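Local coordinates for CrmK (Actinoalloteichus sp. WH1-2216-6, PDB 5I1V), which is a flavin-dependent oxidase with covalently bound FAD that takes part in recycling shunt products during caerulomycin biosynthesis, at residues 359-370 with 417-428. Numbering follows the deposited sequence.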
ATOM      1  N   ALA A 359      19.036 -10.849  25.459  1.00 36.38           N
ATOM      2  CA  ALA A 359      18.367 -10.040  24.437  1.00 34.09           C
ATOM      3  C   ALA A 359      18.591  -8.606  24.763  1.00 34.32           C
ATOM      4  O   ALA A 359      18.977  -7.839  23.896  1.00 31.18           O
ATOM      5  CB  ALA A 359      16.884 -10.309  24.413  1.00 34.17           C
ATOM      6  N   TYR A 360      18.387  -8.237  26.030  1.00 34.38           N
ATOM      7  CA  TYR A 360      18.645  -6.836  26.440  1.00 34.46           C
ATOM      8  C   TYR A 360      20.029  -6.364  26.013  1.00 33.32           C
ATOM      9  O   TYR A 360      20.191  -5.255  25.492  1.00 32.36           O
ATOM     10  CB  TYR A 360      18.433  -6.633  27.925  1.00 35.25           C
ATOM     11  CG  TYR A 360      18.431  -5.172  28.318  1.00 36.89           C
ATOM     12  CD1 TYR A 360      17.319  -4.370  28.098  1.00 35.56           C
ATOM     13  CD2 TYR A 360      19.557  -4.587  28.903  1.00 36.87           C
ATOM     14  CE1 TYR A 360      17.317  -3.022  28.474  1.00 39.37           C
ATOM     15  CE2 TYR A 360      19.577  -3.243  29.256  1.00 38.24           C
ATOM     16  CZ  TYR A 360      18.466  -2.468  29.057  1.00 39.09           C
ATOM     17  OH  TYR A 360      18.521  -1.124  29.426  1.00 43.06           O
ATOM     18  N   ARG A 361      21.014  -7.226  26.184  1.00 34.98           N
ATOM     19  CA  ARG A 361      22.401  -6.871  25.893  1.00 39.22           C
ATOM     20  C   ARG A 361      22.616  -6.457  24.439  1.00 36.35           C
ATOM     21  O   ARG A 361      23.282  -5.462  24.160  1.00 32.82           O
ATOM     22  CB  ARG A 361      23.320  -8.053  26.216  1.00 46.02           C
ATOM     23  CG  ARG A 361      24.802  -7.699  26.238  1.00 54.60           C
ATOM     24  CD  ARG A 361      25.497  -7.925  24.898  1.00 63.51           C
ATOM     25  NE  ARG A 361      26.148  -9.237  24.859  1.00 71.45           N
ATOM     26  CZ  ARG A 361      27.289  -9.506  24.231  1.00 77.13           C
ATOM     27  NH1 ARG A 361      27.951  -8.559  23.561  1.00 79.31           N
ATOM     28  NH2 ARG A 361      27.781 -10.737  24.286  1.00 80.48           N
ATOM     29  N   HIS A 362      22.059  -7.238  23.513  1.00 33.75           N
ATOM     30  CA  HIS A 362      22.114  -6.909  22.089  1.00 31.91           C
ATOM     31  C   HIS A 362      21.157  -5.775  21.713  1.00 31.45           C
ATOM     32  O   HIS A 362      21.470  -4.948  20.858  1.00 33.03           O
ATOM     33  CB  HIS A 362      21.821  -8.168  21.271  1.00 31.60           C
ATOM     34  CG  HIS A 362      22.858  -9.228  21.421  1.00 31.55           C
ATOM     35  ND1 HIS A 362      24.077  -9.173  20.771  1.00 34.84           N
ATOM     36  CD2 HIS A 362      22.892 -10.344  22.185  1.00 32.42           C
ATOM     37  CE1 HIS A 362      24.805 -10.223  21.115  1.00 34.34           C
ATOM     38  NE2 HIS A 362      24.109 -10.950  21.970  1.00 33.55           N
ATOM     39  N   LEU A 363      19.978  -5.720  22.334  1.00 32.15           N
ATOM     40  CA  LEU A 363      19.034  -4.600  22.085  1.00 31.63           C
ATOM     41  C   LEU A 363      19.464  -3.236  22.644  1.00 33.22           C
ATOM     42  O   LEU A 363      19.062  -2.215  22.095  1.00 31.33           O
ATOM     43  CB  LEU A 363      17.638  -4.936  22.614  1.00 32.40           C
ATOM     44  CG  LEU A 363      16.943  -6.130  21.936  1.00 30.02           C
ATOM     45  CD1 LEU A 363      15.759  -6.570  22.789  1.00 29.53           C
ATOM     46  CD2 LEU A 363      16.495  -5.767  20.520  1.00 30.37           C
ATOM     47  N   SER A 364      20.257  -3.189  23.728  1.00 35.63           N
ATOM     48  CA  SER A 364      20.812  -1.875  24.145  1.00 39.61           C
ATOM     49  C   SER A 364      22.239  -1.558  23.660  1.00 41.57           C
ATOM     50  O   SER A 364      22.693  -0.423  23.817  1.00 45.19           O
ATOM     51  CB  SER A 364      20.781  -1.711  25.667  1.00 40.89           C
ATOM     52  OG  SER A 364      21.459  -2.764  26.268  1.00 38.18           O
ATOM     53  N   ARG A 365      22.943  -2.547  23.106  1.00 44.65           N
ATOM     54  CA  ARG A 365      24.321  -2.379  22.614  1.00 48.67           C
ATOM     55  C   ARG A 365      24.443  -1.002  21.934  1.00 50.22           C
ATOM     56  O   ARG A 365      23.803  -0.751  20.909  1.00 45.83           O
ATOM     57  CB  ARG A 365      24.666  -3.508  21.606  1.00 57.06           C
ATOM     58  CG  ARG A 365      26.030  -4.163  21.807  1.00 63.62           C
ATOM     59  CD  ARG A 365      26.164  -5.482  21.034  1.00 68.06           C
ATOM     60  NE  ARG A 365      26.312  -5.299  19.586  1.00 75.49           N
ATOM     61  CZ  ARG A 365      26.379  -6.290  18.687  1.00 80.09           C
ATOM     62  NH1 ARG A 365      26.317  -7.565  19.066  1.00 81.72           N
ATOM     63  NH2 ARG A 365      26.515  -6.014  17.389  1.00 77.71           N
ATOM     64  N   ALA A 366      25.236  -0.095  22.496  1.00 45.17           N
ATOM     65  CA  ALA A 366      25.388   1.239  21.880  1.00 43.81           C
ATOM     66  C   ALA A 366      26.363   1.293  20.703  1.00 40.78           C
ATOM     67  O   ALA A 366      26.381   2.249  19.960  1.00 40.23           O
ATOM     68  CB  ALA A 366      25.765   2.268  22.940  1.00 48.15           C
ATOM     69  N   ASP A 367      27.171   0.262  20.504  1.00 42.50           N
ATOM     70  CA  ASP A 367      28.063   0.222  19.340  1.00 43.40           C
ATOM     71  C   ASP A 367      27.327  -0.186  18.034  1.00 46.75           C
ATOM     72  O   ASP A 367      27.951  -0.430  17.000  1.00 44.89           O
ATOM     73  CB  ASP A 367      29.262  -0.720  19.608  1.00 47.12           C
ATOM     74  CG  ASP A 367      28.848  -2.205  19.769  1.00 52.88           C
ATOM     75  OD1 ASP A 367      27.657  -2.530  19.574  1.00 58.45           O
ATOM     76  OD2 ASP A 367      29.714  -3.055  20.084  1.00 49.68           O
ATOM     77  N   TYR A 368      26.004  -0.274  18.083  1.00 45.70           N
ATOM     78  CA  TYR A 368      25.211  -0.661  16.913  1.00 44.12           C
ATOM     79  C   TYR A 368      24.169   0.420  16.710  1.00 42.49           C
ATOM     80  O   TYR A 368      23.722   1.044  17.660  1.00 43.04           O
ATOM     81  CB  TYR A 368      24.557  -2.018  17.166  1.00 42.32           C
ATOM     82  CG  TYR A 368      23.679  -2.518  16.028  1.00 42.89           C
ATOM     83  CD1 TYR A 368      24.239  -2.933  14.826  1.00 41.23           C
ATOM     84  CD2 TYR A 368      22.297  -2.596  16.175  1.00 41.08           C
ATOM     85  CE1 TYR A 368      23.436  -3.388  13.781  1.00 40.80           C
ATOM     86  CE2 TYR A 368      21.489  -3.051  15.144  1.00 40.16           C
ATOM     87  CZ  TYR A 368      22.060  -3.456  13.945  1.00 39.55           C
ATOM     88  OH  TYR A 368      21.274  -3.928  12.885  1.00 38.14           O
ATOM     89  N   HIS A 369      23.792   0.673  15.469  1.00 43.82           N
ATOM     90  CA  HIS A 369      22.718   1.626  15.218  1.00 44.81           C
ATOM     91  C   HIS A 369      21.838   1.095  14.079  1.00 43.53           C
ATOM     92  O   HIS A 369      22.308   0.800  12.981  1.00 38.33           O
ATOM     93  CB  HIS A 369      23.263   3.022  14.914  1.00 48.82           C
ATOM     94  CG  HIS A 369      22.208   4.006  14.493  1.00 53.50           C
ATOM     95  ND1 HIS A 369      21.661   4.011  13.225  1.00 56.84           N
ATOM     96  CD2 HIS A 369      21.596   5.009  15.170  1.00 55.12           C
ATOM     97  CE1 HIS A 369      20.758   4.973  13.139  1.00 57.61           C
ATOM     98  NE2 HIS A 369      20.695   5.589  14.308  1.00 57.80           N
ATOM     99  N   CYS A 370      20.562   0.924  14.372  1.00 39.13           N
ATOM    100  CA  CYS A 370      19.619   0.546  13.348  1.00 37.33           C
ATOM    101  C   CYS A 370      18.241   0.557  13.972  1.00 33.80           C
ATOM    102  O   CYS A 370      17.861  -0.369  14.699  1.00 32.59           O
ATOM    103  CB  CYS A 370      19.985  -0.811  12.757  1.00 35.75           C
ATOM    104  SG  CYS A 370      18.819  -1.444  11.528  1.00 41.58           S
ATOM    105  N   HIS A 417      24.911  -5.446  10.170  1.00 32.48           N
ATOM    106  CA  HIS A 417      23.517  -5.879  10.376  1.00 29.87           C
ATOM    107  C   HIS A 417      23.372  -7.378  10.427  1.00 27.89           C
ATOM    108  O   HIS A 417      22.667  -7.875  11.269  1.00 29.84           O
ATOM    109  CB  HIS A 417      22.618  -5.303   9.323  1.00 29.10           C
ATOM    110  CG  HIS A 417      22.635  -3.822   9.314  1.00 31.94           C
ATOM    111  ND1 HIS A 417      22.386  -3.084  10.444  1.00 33.44           N
ATOM    112  CD2 HIS A 417      22.967  -2.942   8.350  1.00 31.18           C
ATOM    113  CE1 HIS A 417      22.521  -1.800  10.167  1.00 35.23           C
ATOM    114  NE2 HIS A 417      22.854  -1.686   8.892  1.00 34.62           N
ATOM    115  N   LEU A 418      24.034  -8.113   9.535  1.00 29.68           N
ATOM    116  CA  LEU A 418      23.948  -9.565   9.548  1.00 29.59           C
ATOM    117  C   LEU A 418      24.589 -10.080  10.810  1.00 30.35           C
ATOM    118  O   LEU A 418      24.093 -11.018  11.467  1.00 27.69           O
ATOM    119  CB  LEU A 418      24.639 -10.192   8.318  1.00 29.88           C
ATOM    120  CG  LEU A 418      23.911 -10.036   6.963  1.00 29.27           C
ATOM    121  CD1 LEU A 418      24.826 -10.402   5.829  1.00 28.19           C
ATOM    122  CD2 LEU A 418      22.695 -10.941   6.965  1.00 31.88           C
ATOM    123  N   ARG A 419      25.696  -9.461  11.188  1.00 31.66           N
ATOM    124  CA  ARG A 419      26.331  -9.895  12.432  1.00 32.29           C
ATOM    125  C   ARG A 419      25.415  -9.649  13.632  1.00 29.08           C
ATOM    126  O   ARG A 419      25.281 -10.535  14.448  1.00 27.53           O
ATOM    127  CB  ARG A 419      27.747  -9.316  12.615  1.00 35.52           C
ATOM    128  CG  ARG A 419      28.440  -9.823  13.872  1.00 43.46           C
ATOM    129  CD  ARG A 419      29.934  -9.429  13.983  1.00 45.98           C
ATOM    130  NE  ARG A 419      30.156  -7.996  13.769  1.00 53.86           N
ATOM    131  CZ  ARG A 419      30.603  -7.436  12.635  1.00 60.32           C
ATOM    132  NH1 ARG A 419      30.909  -8.168  11.557  1.00 62.68           N
ATOM    133  NH2 ARG A 419      30.746  -6.115  12.577  1.00 62.00           N
ATOM    134  N   TRP A 420      24.726  -8.514  13.704  1.00 29.68           N
ATOM    135  CA  TRP A 420      23.874  -8.204  14.873  1.00 29.87           C
ATOM    136  C   TRP A 420      22.719  -9.216  15.072  1.00 31.16           C
ATOM    137  O   TRP A 420      22.515  -9.741  16.176  1.00 29.48           O
ATOM    138  CB  TRP A 420      23.301  -6.788  14.779  1.00 31.39           C
ATOM    139  CG  TRP A 420      22.466  -6.437  15.984  1.00 32.35           C
ATOM    140  CD1 TRP A 420      22.921  -5.923  17.173  1.00 37.72           C
ATOM    141  CD2 TRP A 420      21.055  -6.646  16.155  1.00 34.10           C
ATOM    142  NE1 TRP A 420      21.862  -5.786  18.069  1.00 35.60           N
ATOM    143  CE2 TRP A 420      20.714  -6.216  17.458  1.00 33.62           C
ATOM    144  CE3 TRP A 420      20.032  -7.133  15.317  1.00 33.20           C
ATOM    145  CZ2 TRP A 420      19.415  -6.275  17.941  1.00 31.73           C
ATOM    146  CZ3 TRP A 420      18.739  -7.211  15.815  1.00 31.51           C
ATOM    147  CH2 TRP A 420      18.442  -6.768  17.107  1.00 33.81           C
ATOM    148  N   ILE A 421      22.003  -9.528  13.982  1.00 28.85           N
ATOM    149  CA  ILE A 421      20.863 -10.432  14.074  1.00 27.91           C
ATOM    150  C   ILE A 421      21.319 -11.871  14.314  1.00 27.64           C
ATOM    151  O   ILE A 421      20.667 -12.612  15.032  1.00 26.83           O
ATOM    152  CB  ILE A 421      19.922 -10.311  12.845  1.00 26.46           C
ATOM    153  CG1 ILE A 421      18.616 -11.037  13.135  1.00 26.37           C
ATOM    154  CG2 ILE A 421      20.570 -10.799  11.532  1.00 26.87           C
ATOM    155  CD1 ILE A 421      17.507 -10.732  12.118  1.00 24.80           C
ATOM    156  N   ARG A 422      22.463 -12.270  13.752  1.00 26.71           N
ATOM    157  CA  ARG A 422      22.959 -13.606  13.980  1.00 27.58           C
ATOM    158  C   ARG A 422      23.364 -13.850  15.423  1.00 29.57           C
ATOM    159  O   ARG A 422      23.099 -14.916  15.987  1.00 28.25           O
ATOM    160  CB  ARG A 422      24.110 -13.904  13.062  1.00 30.17           C
ATOM    161  CG  ARG A 422      23.638 -14.250  11.660  1.00 30.90           C
ATOM    162  CD  ARG A 422      24.775 -14.130  10.678  1.00 32.95           C
ATOM    163  NE  ARG A 422      24.340 -14.564   9.376  1.00 34.80           N
ATOM    164  CZ  ARG A 422      25.025 -14.353   8.268  1.00 37.96           C
ATOM    165  NH1 ARG A 422      26.197 -13.717   8.304  1.00 35.76           N
ATOM    166  NH2 ARG A 422      24.536 -14.800   7.129  1.00 37.65           N
ATOM    167  N   GLU A 423      24.003 -12.842  16.001  1.00 32.14           N
ATOM    168  CA  GLU A 423      24.512 -12.950  17.373  1.00 33.35           C
ATOM    169  C   GLU A 423      23.391 -12.888  18.409  1.00 30.53           C
ATOM    170  O   GLU A 423      23.378 -13.701  19.340  1.00 30.66           O
ATOM    171  CB  GLU A 423      25.588 -11.888  17.611  1.00 34.33           C
ATOM    172  CG  GLU A 423      26.868 -12.267  16.872  1.00 37.95           C
ATOM    173  CD  GLU A 423      28.087 -11.397  17.181  1.00 43.73           C
ATOM    174  OE1 GLU A 423      27.929 -10.299  17.779  1.00 45.37           O
ATOM    175  OE2 GLU A 423      29.209 -11.800  16.759  1.00 44.96           O
ATOM    176  N   ILE A 424      22.424 -11.982  18.230  1.00 29.55           N
ATOM    177  CA  ILE A 424      21.303 -11.944  19.174  1.00 27.88           C
ATOM    178  C   ILE A 424      20.547 -13.262  19.181  1.00 28.81           C
ATOM    179  O   ILE A 424      20.180 -13.754  20.249  1.00 30.03           O
ATOM    180  CB  ILE A 424      20.344 -10.766  18.991  1.00 30.12           C
ATOM    181  CG1 ILE A 424      19.291 -10.769  20.112  1.00 30.32           C
ATOM    182  CG2 ILE A 424      19.650 -10.762  17.615  1.00 28.53           C
ATOM    183  CD1 ILE A 424      18.445  -9.500  20.155  1.00 30.09           C
ATOM    184  N   TYR A 425      20.297 -13.837  17.990  1.00 27.53           N
ATOM    185  CA  TYR A 425      19.520 -15.059  17.885  1.00 27.71           C
ATOM    186  C   TYR A 425      20.330 -16.220  18.427  1.00 29.61           C
ATOM    187  O   TYR A 425      19.783 -17.091  19.098  1.00 30.10           O
ATOM    188  CB  TYR A 425      19.173 -15.288  16.419  1.00 27.42           C
ATOM    189  CG  TYR A 425      18.269 -16.417  16.055  1.00 26.00           C
ATOM    190  CD1 TYR A 425      16.887 -16.213  15.939  1.00 23.89           C
ATOM    191  CD2 TYR A 425      18.785 -17.651  15.689  1.00 24.84           C
ATOM    192  CE1 TYR A 425      16.049 -17.251  15.516  1.00 22.43           C
ATOM    193  CE2 TYR A 425      17.956 -18.674  15.274  1.00 24.19           C
ATOM    194  CZ  TYR A 425      16.590 -18.456  15.187  1.00 22.46           C
ATOM    195  OH  TYR A 425      15.826 -19.488  14.729  1.00 23.94           O
ATOM    196  N   ARG A 426      21.625 -16.240  18.147  1.00 32.00           N
ATOM    197  CA  ARG A 426      22.455 -17.327  18.650  1.00 35.63           C
ATOM    198  C   ARG A 426      22.518 -17.282  20.171  1.00 34.87           C
ATOM    199  O   ARG A 426      22.374 -18.298  20.815  1.00 35.49           O
ATOM    200  CB  ARG A 426      23.878 -17.304  18.107  1.00 39.92           C
ATOM    201  CG  ARG A 426      24.732 -18.400  18.755  1.00 43.50           C
ATOM    202  CD  ARG A 426      26.216 -18.133  18.636  1.00 47.41           C
ATOM    203  NE  ARG A 426      26.591 -16.806  19.107  1.00 49.30           N
ATOM    204  CZ  ARG A 426      27.670 -16.141  18.684  1.00 56.86           C
ATOM    205  NH1 ARG A 426      28.506 -16.682  17.781  1.00 54.40           N
ATOM    206  NH2 ARG A 426      27.918 -14.921  19.162  1.00 57.13           N
ATOM    207  N   ASP A 427      22.713 -16.102  20.726  1.00 36.83           N
ATOM    208  CA  ASP A 427      22.841 -15.972  22.182  1.00 37.85           C
ATOM    209  C   ASP A 427      21.548 -16.318  22.888  1.00 38.51           C
ATOM    210  O   ASP A 427      21.559 -17.083  23.860  1.00 36.51           O
ATOM    211  CB  ASP A 427      23.300 -14.570  22.537  1.00 41.32           C
ATOM    212  CG  ASP A 427      24.770 -14.325  22.184  1.00 43.29           C
ATOM    213  OD1 ASP A 427      25.480 -15.268  21.742  1.00 45.25           O
ATOM    214  OD2 ASP A 427      25.216 -13.170  22.369  1.00 45.54           O
ATOM    215  N   ILE A 428      20.421 -15.816  22.360  1.00 32.50           N
ATOM    216  CA  ILE A 428      19.127 -16.172  22.926  1.00 32.68           C
ATOM    217  C   ILE A 428      18.985 -17.704  22.920  1.00 30.80           C
ATOM    218  O   ILE A 428      18.461 -18.264  23.891  1.00 32.35           O
ATOM    219  CB  ILE A 428      17.956 -15.413  22.259  1.00 30.86           C
ATOM    220  CG1 ILE A 428      17.933 -13.987  22.764  1.00 32.73           C
ATOM    221  CG2 ILE A 428      16.611 -16.064  22.564  1.00 33.50           C
ATOM    222  CD1 ILE A 428      17.019 -13.070  21.989  1.00 32.91           C
TER
HETATM  223  O   HOH W   1      24.276  -8.633  18.171  1.00 50.93           O
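Tyr368 and Trp420 form an offset stack: the planes of the phenol ring and the five-membered ring of the indole are nearly parallel, 5° apart, with centroids 3.9 Å from each other. With its CG anti to the backbone N, Trp420 turns the indole toward segment 359-370, and its CB adds a CH-pi contact over the same phenol. The guanidinium of Arg365 stands steeply against the indole, NH2 meeting the ring edge 3.6 Å from Trp420 CD1, while Leu363 CD2 lies in the indole plane at the edge of the six-membered ring, beside Trp420 CZ2, and Ile424 CG2 lies over the indole face opposite Tyr368.

Hydrogen bonds hold four aromatic side chains, Trp420, Tyr368, His417 and His362. Trp420 NE1 donates to His362 O (2.9 Å, 162° at the hydrogen), in the indole plane but from above the carbonyl plane. Tyr368 OH and His417 ND1 lie 2.8 Å apart in a hydrogen bond of undecided direction. His362, a knob among Trp420, Glu423, Ile424 and Asp427, gives NE2 to Asp427 OD2 at 2.5 Å, meeting the anti side of the carboxylate from out of its plane; Ile424 CA packs on one imidazole face, the Arg361 side chain on the other. A water joins His362 ND1 to Trp420 O.

The charged links are looser. Arg365 NH1 makes a weak salt bridge of 3.4 Å to Glu423 OE1, and its NE pairs with Asp367.

Segments 359-364 and 417-428, on helices 353-364 and 414-428, run nearly antiparallel (166°) beside the eight-stranded sheet, where Val406 touches both Tyr368 and Trp420, away from the flavin. With both imidazole nitrogens of His362 engaged and both faces covered, ring rotation should be restricted; Asp427 would tend to stabilise positive charge on it, the nearby Arg361 and Arg365 guanidinium groups to oppose it, leaving its charge state open.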